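PDB 6K2H: NreA from Staphylococcus aureus subsp. aureus, which probably serves as a nitrate-binding signalling protein built on a GAF domain, here with a substitution in its nitrate-binding site. Local coordinates for residues Y25-I30 with L98-T103; A31-E34 with S39-I42; V108-K113 with G118-G123. The protein carries 1 engineered substitution. All coordinates share one frame; numbering follows the deposited sequence.

Contact 1 (Y25-I30 with L98-T103); sequences YDFAAI and LSESLT
F27 meets E100 with its ring and L102 with its ring and CB. No hydrogen bond crosses this contact. The first interaction is a CH-pi contact. E100 CG lies over one face of the F27 ring, displaced toward the rim, 4.0 Å from the ring centroid. Its closest ring atom is F27 CE1, at 3.6 Å. The E100 chain bends at chi2 (-63°), which turns the carboxylate back along the same ring. The carboxylate plane is only 6° from the ring plane. E100 CD is 3.8 Å from F27 CE1, and E100 OE1 is 4.0 Å from F27 CD1.

The second interaction is apolar. L102 CD1 comes to the ring obliquely and is 3.8 Å from F27 CD2. L102 CD2 is 3.9 Å from F27 CB, so the two methyls touch F27 from CB to CD2.

The carboxylates of E100 and D26 find partners outside the two segments. E100 OE1 forms a salt bridge with R125 and takes a hydrogen bond from K51 N, which hold the buried carboxylate in place. D26 and F27 both face G123, forming a classic beta bulge at the start of strand 27-33. D26 makes a salt bridge to R128.

F27 also packs on V47 of strand 42-48 and L121 of strand 115-124. The turn after helix 96-99 meets F27 on one side of the sheet; A28 points to the other side and touches helix 10-23.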
loop_
_atom_site.group_PDB
_atom_site.type_symbol
_atom_site.label_atom_id
_atom_site.label_comp_id
_atom_site.label_asym_id
_atom_site.label_seq_id
_atom_site.Cartn_x
_atom_site.Cartn_y
_atom_site.Cartn_z
ATOM N N TYR A 25 -9.588 6.281 -6.064
ATOM C CA TYR A 25 -9.472 5.123 -5.148
ATOM C C TYR A 25 -10.288 5.218 -3.917
ATOM O O TYR A 25 -10.409 6.274 -3.286
ATOM C CB TYR A 25 -7.997 4.802 -4.854
ATOM C CG TYR A 25 -7.320 4.020 -5.995
ATOM C CD1 TYR A 25 -7.487 2.630 -6.139
ATOM C CD2 TYR A 25 -6.590 4.664 -6.942
ATOM C CE1 TYR A 25 -6.860 1.929 -7.176
ATOM C CE2 TYR A 25 -5.968 4.000 -7.979
ATOM C CZ TYR A 25 -6.081 2.656 -8.105
ATOM O OH TYR A 25 -5.473 2.027 -9.147
ATOM N N ASP A 26 -10.764 4.059 -3.464
ATOM C CA ASP A 26 -11.476 4.015 -2.233
ATOM C C ASP A 26 -10.527 4.139 -1.023
ATOM O O ASP A 26 -10.952 4.485 0.067
ATOM C CB ASP A 26 -12.266 2.727 -2.110
ATOM C CG ASP A 26 -13.412 2.641 -3.144
ATOM O OD1 ASP A 26 -13.851 3.729 -3.640
ATOM O OD2 ASP A 26 -13.827 1.502 -3.483
ATOM N N PHE A 27 -9.293 3.687 -1.215
ATOM C CA PHE A 27 -8.338 3.613 -0.121
ATOM C C PHE A 27 -6.932 3.882 -0.629
ATOM O O PHE A 27 -6.549 3.501 -1.780
ATOM C CB PHE A 27 -8.374 2.161 0.443
ATOM C CG PHE A 27 -7.405 1.915 1.567
ATOM C CD1 PHE A 27 -7.616 2.466 2.821
ATOM C CD2 PHE A 27 -6.275 1.160 1.389
ATOM C CE1 PHE A 27 -6.745 2.274 3.866
ATOM C CE2 PHE A 27 -5.387 0.972 2.446
ATOM C CZ PHE A 27 -5.616 1.538 3.678
ATOM N N ALA A 28 -6.099 4.477 0.201
ATOM C CA ALA A 28 -4.631 4.505 -0.128
ATOM C C ALA A 28 -3.822 4.424 1.171
ATOM O O ALA A 28 -4.339 4.790 2.235
ATOM C CB ALA A 28 -4.250 5.759 -0.970
ATOM N N ALA A 29 -2.574 3.980 1.105
ATOM C CA ALA A 29 -1.765 3.842 2.300
ATOM C C ALA A 29 -0.318 3.962 1.927
ATOM O O ALA A 29 0.065 3.616 0.780
ATOM C CB ALA A 29 -2.061 2.545 2.980
ATOM N N ILE A 30 0.485 4.474 2.857
ATOM C CA ILE A 30 1.953 4.473 2.650
ATOM C C ILE A 30 2.622 3.684 3.769
ATOM O O ILE A 30 2.388 3.957 4.931
ATOM C CB ILE A 30 2.485 5.918 2.646
ATOM C CG1 ILE A 30 1.992 6.675 1.401
ATOM C CG2 ILE A 30 4.034 5.906 2.650
ATOM C CD1 ILE A 30 2.112 8.203 1.453
ATOM N N LEU A 98 -7.517 -7.520 4.627
ATOM C CA LEU A 98 -8.555 -7.928 5.557
ATOM C C LEU A 98 -9.156 -6.729 6.302
ATOM O O LEU A 98 -10.338 -6.608 6.355
ATOM C CB LEU A 98 -8.013 -8.890 6.598
ATOM C CG LEU A 98 -7.616 -10.280 6.079
ATOM C CD1 LEU A 98 -6.995 -10.994 7.270
ATOM C CD2 LEU A 98 -8.864 -10.999 5.634
ATOM N N SER A 99 -8.330 -5.893 6.888
ATOM C CA SER A 99 -8.833 -4.824 7.768
ATOM C C SER A 99 -9.581 -3.783 6.956
ATOM O O SER A 99 -10.545 -3.212 7.461
ATOM C CB SER A 99 -7.689 -4.210 8.580
ATOM O OG SER A 99 -6.793 -3.366 7.848
ATOM N N GLU A 100 -9.230 -3.607 5.659
ATOM C CA GLU A 100 -9.896 -2.604 4.828
ATOM C C GLU A 100 -10.763 -3.204 3.708
ATOM O O GLU A 100 -11.290 -2.464 2.942
ATOM C CB GLU A 100 -8.846 -1.642 4.276
ATOM C CG GLU A 100 -8.205 -0.724 5.315
ATOM C CD GLU A 100 -9.220 0.235 5.964
ATOM O OE1 GLU A 100 -10.217 0.596 5.259
ATOM O OE2 GLU A 100 -8.995 0.645 7.127
ATOM N N SER A 101 -10.987 -4.513 3.726
ATOM C CA SER A 101 -11.871 -5.208 2.771
ATOM C C SER A 101 -11.577 -4.774 1.348
ATOM O O SER A 101 -12.489 -4.410 0.595
ATOM C CB SER A 101 -13.364 -4.971 3.076
ATOM O OG SER A 101 -13.609 -5.137 4.474
ATOM N N LEU A 102 -10.315 -4.837 1.002
ATOM C CA LEU A 102 -9.932 -4.450 -0.362
ATOM C C LEU A 102 -10.153 -5.570 -1.362
ATOM O O LEU A 102 -9.778 -6.750 -1.106
ATOM C CB LEU A 102 -8.461 -4.045 -0.329
ATOM C CG LEU A 102 -8.045 -2.955 0.651
ATOM C CD1 LEU A 102 -6.556 -2.587 0.601
ATOM C CD2 LEU A 102 -8.941 -1.741 0.426
ATOM N N THR A 103 -10.749 -5.192 -2.477
ATOM C CA THR A 103 -11.097 -6.140 -3.547
ATOM C C THR A 103 -10.182 -6.046 -4.736
ATOM O O THR A 103 -10.189 -6.919 -5.551
ATOM C CB THR A 103 -12.582 -6.035 -3.946
ATOM O OG1 THR A 103 -12.880 -4.698 -4.364
ATOM C CG2 THR A 103 -13.472 -6.407 -2.753
#

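Contact 2 (A31-E34 with S39-I42); sequences AFYE and SSPI
S40 meets Y33 and E34 where the chain returns after strand 27-33. Its carbonyl oxygen approaches the edge of the tyrosine ring near the ring plane, with S40 O 3.6 Å from Y33 CD1. Its hydroxyl is turned toward the next peptide, OG anti to the backbone N (chi1 174°). S40 OG gives a hydrogen bond to P41 O at 2.8 Å, in the carbonyl plane and on a lone pair. S40 OG also lies 3.6 Å from E34 CB. S35 N bonds to this hydroxyl too.

P41 O has a second donor. E34 N binds it at 2.9 Å, and the bond is almost straight at 177°. Y33 CA also makes a CA-H...O contact with P41 O, 3.5 Å. The P41 ring lies across the extended E34 side chain, with P41 CG 3.4 Å from E34 OE1. The segment is the end of the loop that joins strands 27-33 and 42-48, an antiparallel hairpin in the GAF-domain sheet.

I42 then begins the second strand. It pairs with Y33 as an antiparallel non-hydrogen-bonded pair whose side chains diverge. Even so, I42 CG1 sits over one face of the Y33 ring, 4.0 Å from the centroid and 28° off the normal. The other branch turns to the alanine, with I42 CG2 3.8 Å from A31 CB. A67 of helix 65-73 touches both A31 and I42, and M71 touches Y33 and I42.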
loop_
_atom_site.group_PDB
_atom_site.type_symbol
_atom_site.label_atom_id
_atom_site.label_comp_id
_atom_site.label_asym_id
_atom_site.label_seq_id
_atom_site.Cartn_x
_atom_site.Cartn_y
_atom_site.Cartn_z
ATOM N N ALA A 31 3.501 2.760 3.397
ATOM C CA ALA A 31 4.270 1.946 4.341
ATOM C C ALA A 31 5.746 2.384 4.306
ATOM O O ALA A 31 6.299 2.675 3.247
ATOM C CB ALA A 31 4.136 0.475 3.997
ATOM N N PHE A 32 6.365 2.380 5.472
ATOM C CA PHE A 32 7.829 2.789 5.642
ATOM C C PHE A 32 8.310 1.926 6.784
ATOM O O PHE A 32 7.476 1.470 7.635
ATOM C CB PHE A 32 7.968 4.265 6.207
ATOM C CG PHE A 32 7.408 5.336 5.367
ATOM C CD1 PHE A 32 6.542 6.286 5.913
ATOM C CD2 PHE A 32 7.857 5.488 4.072
ATOM C CE1 PHE A 32 6.120 7.324 5.164
ATOM C CE2 PHE A 32 7.417 6.524 3.294
ATOM C CZ PHE A 32 6.548 7.448 3.856
ATOM N N TYR A 33 9.652 1.766 6.941
ATOM C CA TYR A 33 10.177 1.192 8.190
ATOM C C TYR A 33 9.696 2.007 9.429
ATOM O O TYR A 33 9.578 3.219 9.360
ATOM C CB TYR A 33 11.723 1.121 8.195
ATOM C CG TYR A 33 12.193 -0.002 7.318
ATOM C CD1 TYR A 33 12.103 -1.318 7.743
ATOM C CD2 TYR A 33 12.747 0.242 6.084
ATOM C CE1 TYR A 33 12.512 -2.352 6.910
ATOM C CE2 TYR A 33 13.121 -0.802 5.242
ATOM C CZ TYR A 33 13.040 -2.087 5.708
ATOM O OH TYR A 33 13.446 -3.104 4.889
ATOM N N GLU A 34 9.343 1.278 10.483
ATOM C CA GLU A 34 8.903 1.841 11.761
ATOM C C GLU A 34 9.945 2.693 12.450
ATOM O O GLU A 34 9.645 3.747 12.987
ATOM C CB GLU A 34 8.475 0.709 12.712
ATOM C CG GLU A 34 7.840 1.260 13.984
ATOM C CD GLU A 34 7.356 0.176 14.890
ATOM O OE1 GLU A 34 8.109 -0.819 15.081
ATOM O OE2 GLU A 34 6.260 0.410 15.470
ATOM N N SER A 39 16.583 -3.953 13.325
ATOM C CA SER A 39 15.511 -4.967 13.391
ATOM C C SER A 39 14.127 -4.424 12.966
ATOM O O SER A 39 13.102 -5.088 13.161
ATOM C CB SER A 39 15.436 -5.537 14.805
ATOM O OG SER A 39 15.303 -4.469 15.736
ATOM N N SER A 40 14.059 -3.230 12.386
ATOM C CA SER A 40 12.757 -2.539 12.311
ATOM C C SER A 40 11.782 -3.275 11.403
ATOM O O SER A 40 12.144 -3.728 10.355
ATOM C CB SER A 40 12.923 -1.106 11.839
ATOM O OG SER A 40 11.648 -0.510 11.648
ATOM N N PRO A 41 10.515 -3.417 11.834
ATOM C CA PRO A 41 9.517 -3.900 10.896
ATOM C C PRO A 41 9.062 -2.749 9.992
ATOM O O PRO A 41 9.519 -1.607 10.161
ATOM C CB PRO A 41 8.383 -4.314 11.796
ATOM C CG PRO A 41 8.490 -3.390 12.958
ATOM C CD PRO A 41 9.956 -3.161 13.174
ATOM N N ILE A 42 8.157 -3.092 9.109
ATOM C CA ILE A 42 7.480 -2.084 8.244
ATOM C C ILE A 42 6.040 -1.901 8.756
ATOM O O ILE A 42 5.385 -2.870 9.172
ATOM C CB ILE A 42 7.493 -2.596 6.813
ATOM C CG1 ILE A 42 8.944 -2.599 6.312
ATOM C CG2 ILE A 42 6.588 -1.770 5.927
ATOM C CD1 ILE A 42 9.189 -3.552 5.174
#

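Contact 3 (V108-K113 with G118-G123); sequences VPLWYK and GVLLFG
V108 and L120 exchange two backbone hydrogen bonds. V108 N to L120 O is 2.8 Å and nearly straight at 174°. L120 N to V108 O is 2.9 Å. These bonds belong to the beta hairpin of strands 104-112 and 115-124, which lies inside the five-stranded antiparallel sheet of the GAF domain. A third bond joins L110 N to G118 O at 2.8 Å.

Between these pairs stand P109 and V119, a non-hydrogen-bonded pair. Proline has no N-H to offer, and this position needs none. V119 CA makes a CA-H...O contact of 3.5 Å with V108 O, the same oxygen that accepts L120 N.

The packing divides over the two faces. V108, L110 and L120 share one, where I139 of helix 136-140 covers V108 and L110. The side chains of V108 and L120 run alongside each other in the same direction, with V108 CG2 3.7 Å from L120 CB. L110 CD2 also meets L120 CB, at 4.0 Å. P109 and V119 are on the other face, and both touch V70 of helix 65-73. V119 CG1, anti to its own N (chi1 -178°), approaches V108 O to 3.6 Å. L110 CB lies 3.5 Å from G118 O.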
loop_
_atom_site.group_PDB
_atom_site.type_symbol
_atom_site.label_atom_id
_atom_site.label_comp_id
_atom_site.label_asym_id
_atom_site.label_seq_id
_atom_site.Cartn_x
_atom_site.Cartn_y
_atom_site.Cartn_z
ATOM N N VAL A 108 2.868 0.202 -5.246
ATOM C CA VAL A 108 4.045 0.689 -6.000
ATOM C C VAL A 108 5.215 1.102 -5.127
ATOM O O VAL A 108 5.007 1.679 -4.056
ATOM C CB VAL A 108 3.640 1.844 -6.900
ATOM C CG1 VAL A 108 2.583 1.433 -7.900
ATOM C CG2 VAL A 108 3.185 3.076 -6.113
ATOM N N PRO A 109 6.458 0.817 -5.558
ATOM C CA PRO A 109 7.612 1.232 -4.753
ATOM C C PRO A 109 7.771 2.735 -4.794
ATOM O O PRO A 109 7.498 3.404 -5.845
ATOM C CB PRO A 109 8.766 0.541 -5.426
ATOM C CG PRO A 109 8.378 0.359 -6.831
ATOM C CD PRO A 109 6.883 0.050 -6.746
ATOM N N LEU A 110 8.195 3.287 -3.673
ATOM C CA LEU A 110 8.567 4.703 -3.594
ATOM C C LEU A 110 10.098 4.747 -3.589
ATOM O O LEU A 110 10.727 4.064 -2.770
ATOM C CB LEU A 110 8.008 5.338 -2.356
ATOM C CG LEU A 110 6.469 5.420 -2.396
ATOM C CD1 LEU A 110 6.038 6.081 -1.119
ATOM C CD2 LEU A 110 5.953 6.269 -3.557
ATOM N N TRP A 111 10.662 5.406 -4.594
ATOM C CA TRP A 111 12.123 5.460 -4.790
ATOM C C TRP A 111 12.696 6.811 -4.404
ATOM O O TRP A 111 12.088 7.876 -4.647
ATOM C CB TRP A 111 12.473 5.246 -6.258
ATOM C CG TRP A 111 12.129 3.910 -6.824
ATOM C CD1 TRP A 111 10.972 3.538 -7.486
ATOM C CD2 TRP A 111 12.929 2.747 -6.748
ATOM N NE1 TRP A 111 11.043 2.206 -7.818
ATOM C CE2 TRP A 111 12.237 1.703 -7.411
ATOM C CE3 TRP A 111 14.152 2.468 -6.172
ATOM C CZ2 TRP A 111 12.743 0.427 -7.501
ATOM C CZ3 TRP A 111 14.707 1.198 -6.337
ATOM C CH2 TRP A 111 13.973 0.175 -6.992
ATOM N N TYR A 112 13.909 6.785 -3.868
ATOM C CA TYR A 112 14.699 7.998 -3.685
ATOM C C TYR A 112 16.161 7.643 -3.920
ATOM O O TYR A 112 16.662 6.771 -3.232
ATOM C CB TYR A 112 14.493 8.541 -2.298
ATOM C CG TYR A 112 15.156 9.885 -2.171
ATOM C CD1 TYR A 112 14.814 10.938 -3.044
ATOM C CD2 TYR A 112 16.139 10.118 -1.227
ATOM C CE1 TYR A 112 15.412 12.157 -2.950
ATOM C CE2 TYR A 112 16.737 11.373 -1.129
ATOM C CZ TYR A 112 16.383 12.372 -1.989
ATOM O OH TYR A 112 16.958 13.634 -1.872
ATOM N N LYS A 113 16.740 8.239 -4.974
ATOM C CA LYS A 113 18.125 7.972 -5.413
ATOM C C LYS A 113 18.409 6.436 -5.509
ATOM O O LYS A 113 19.370 5.952 -4.978
ATOM C CB LYS A 113 19.060 8.691 -4.442
ATOM C CG LYS A 113 18.776 10.178 -4.236
ATOM C CD LYS A 113 18.928 10.903 -5.526
ATOM C CE LYS A 113 18.739 12.389 -5.324
ATOM N NZ LYS A 113 18.764 13.016 -6.678
ATOM N N GLY A 118 9.815 3.177 0.545
ATOM C CA GLY A 118 8.421 3.011 0.976
ATOM C C GLY A 118 7.563 2.356 -0.088
ATOM O O GLY A 118 8.023 2.047 -1.224
ATOM N N VAL A 119 6.311 2.128 0.298
ATOM C CA VAL A 119 5.330 1.556 -0.598
ATOM C C VAL A 119 4.076 2.369 -0.566
ATOM O O VAL A 119 3.565 2.624 0.510
ATOM C CB VAL A 119 5.036 0.076 -0.276
ATOM C CG1 VAL A 119 4.046 -0.488 -1.283
ATOM C CG2 VAL A 119 6.332 -0.731 -0.261
ATOM N N LEU A 120 3.606 2.812 -1.751
ATOM C CA LEU A 120 2.311 3.450 -1.906
ATOM C C LEU A 120 1.277 2.446 -2.416
ATOM O O LEU A 120 1.439 1.825 -3.506
ATOM C CB LEU A 120 2.396 4.609 -2.880
ATOM C CG LEU A 120 1.185 5.328 -3.317
ATOM C CD1 LEU A 120 0.479 5.998 -2.158
ATOM C CD2 LEU A 120 1.553 6.396 -4.374
ATOM N N LEU A 121 0.273 2.213 -1.606
ATOM C CA LEU A 121 -0.792 1.224 -1.902
ATOM C C LEU A 121 -2.073 1.966 -2.252
ATOM O O LEU A 121 -2.447 2.936 -1.531
ATOM C CB LEU A 121 -0.996 0.319 -0.722
ATOM C CG LEU A 121 -2.272 -0.519 -0.846
ATOM C CD1 LEU A 121 -2.114 -1.528 -1.882
ATOM C CD2 LEU A 121 -2.620 -1.166 0.508
ATOM N N PHE A 122 -2.643 1.641 -3.428
ATOM C CA PHE A 122 -3.987 2.115 -3.832
ATOM C C PHE A 122 -4.899 0.906 -3.751
ATOM O O PHE A 122 -4.579 -0.196 -4.269
ATOM C CB PHE A 122 -3.962 2.672 -5.267
ATOM C CG PHE A 122 -3.202 3.967 -5.397
ATOM C CD1 PHE A 122 -3.812 5.143 -4.966
ATOM C CD2 PHE A 122 -1.995 4.031 -6.032
ATOM C CE1 PHE A 122 -3.143 6.361 -5.115
ATOM C CE2 PHE A 122 -1.331 5.245 -6.209
ATOM C CZ PHE A 122 -1.919 6.409 -5.747
ATOM N N GLY A 123 -6.032 1.070 -3.089
ATOM C CA GLY A 123 -6.994 -0.023 -2.962
ATOM C C GLY A 123 -8.434 0.303 -3.329
ATOM O O GLY A 123 -8.873 1.419 -3.087
#

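How the contacts relate
From the N terminus, strand 27-33 comes first and opens two loops. Its first half belongs to contact 1 and its second half to contact 2. Contact 2 closes early, with a short loop back into strand 42-48, and is nested inside the long loop that contact 1 closes at 98-103. Strand 104-112 follows directly, and contact 3 then closes its own hairpin in series with the other two. Strand 115-124 pairs with strand 27-33, so backbone bonds join contact 3 to both: F27 and A29 reach G123 and L121, and A31 reaches V119. Together the three tie four strands of the sheet to the turn after helix 96-99.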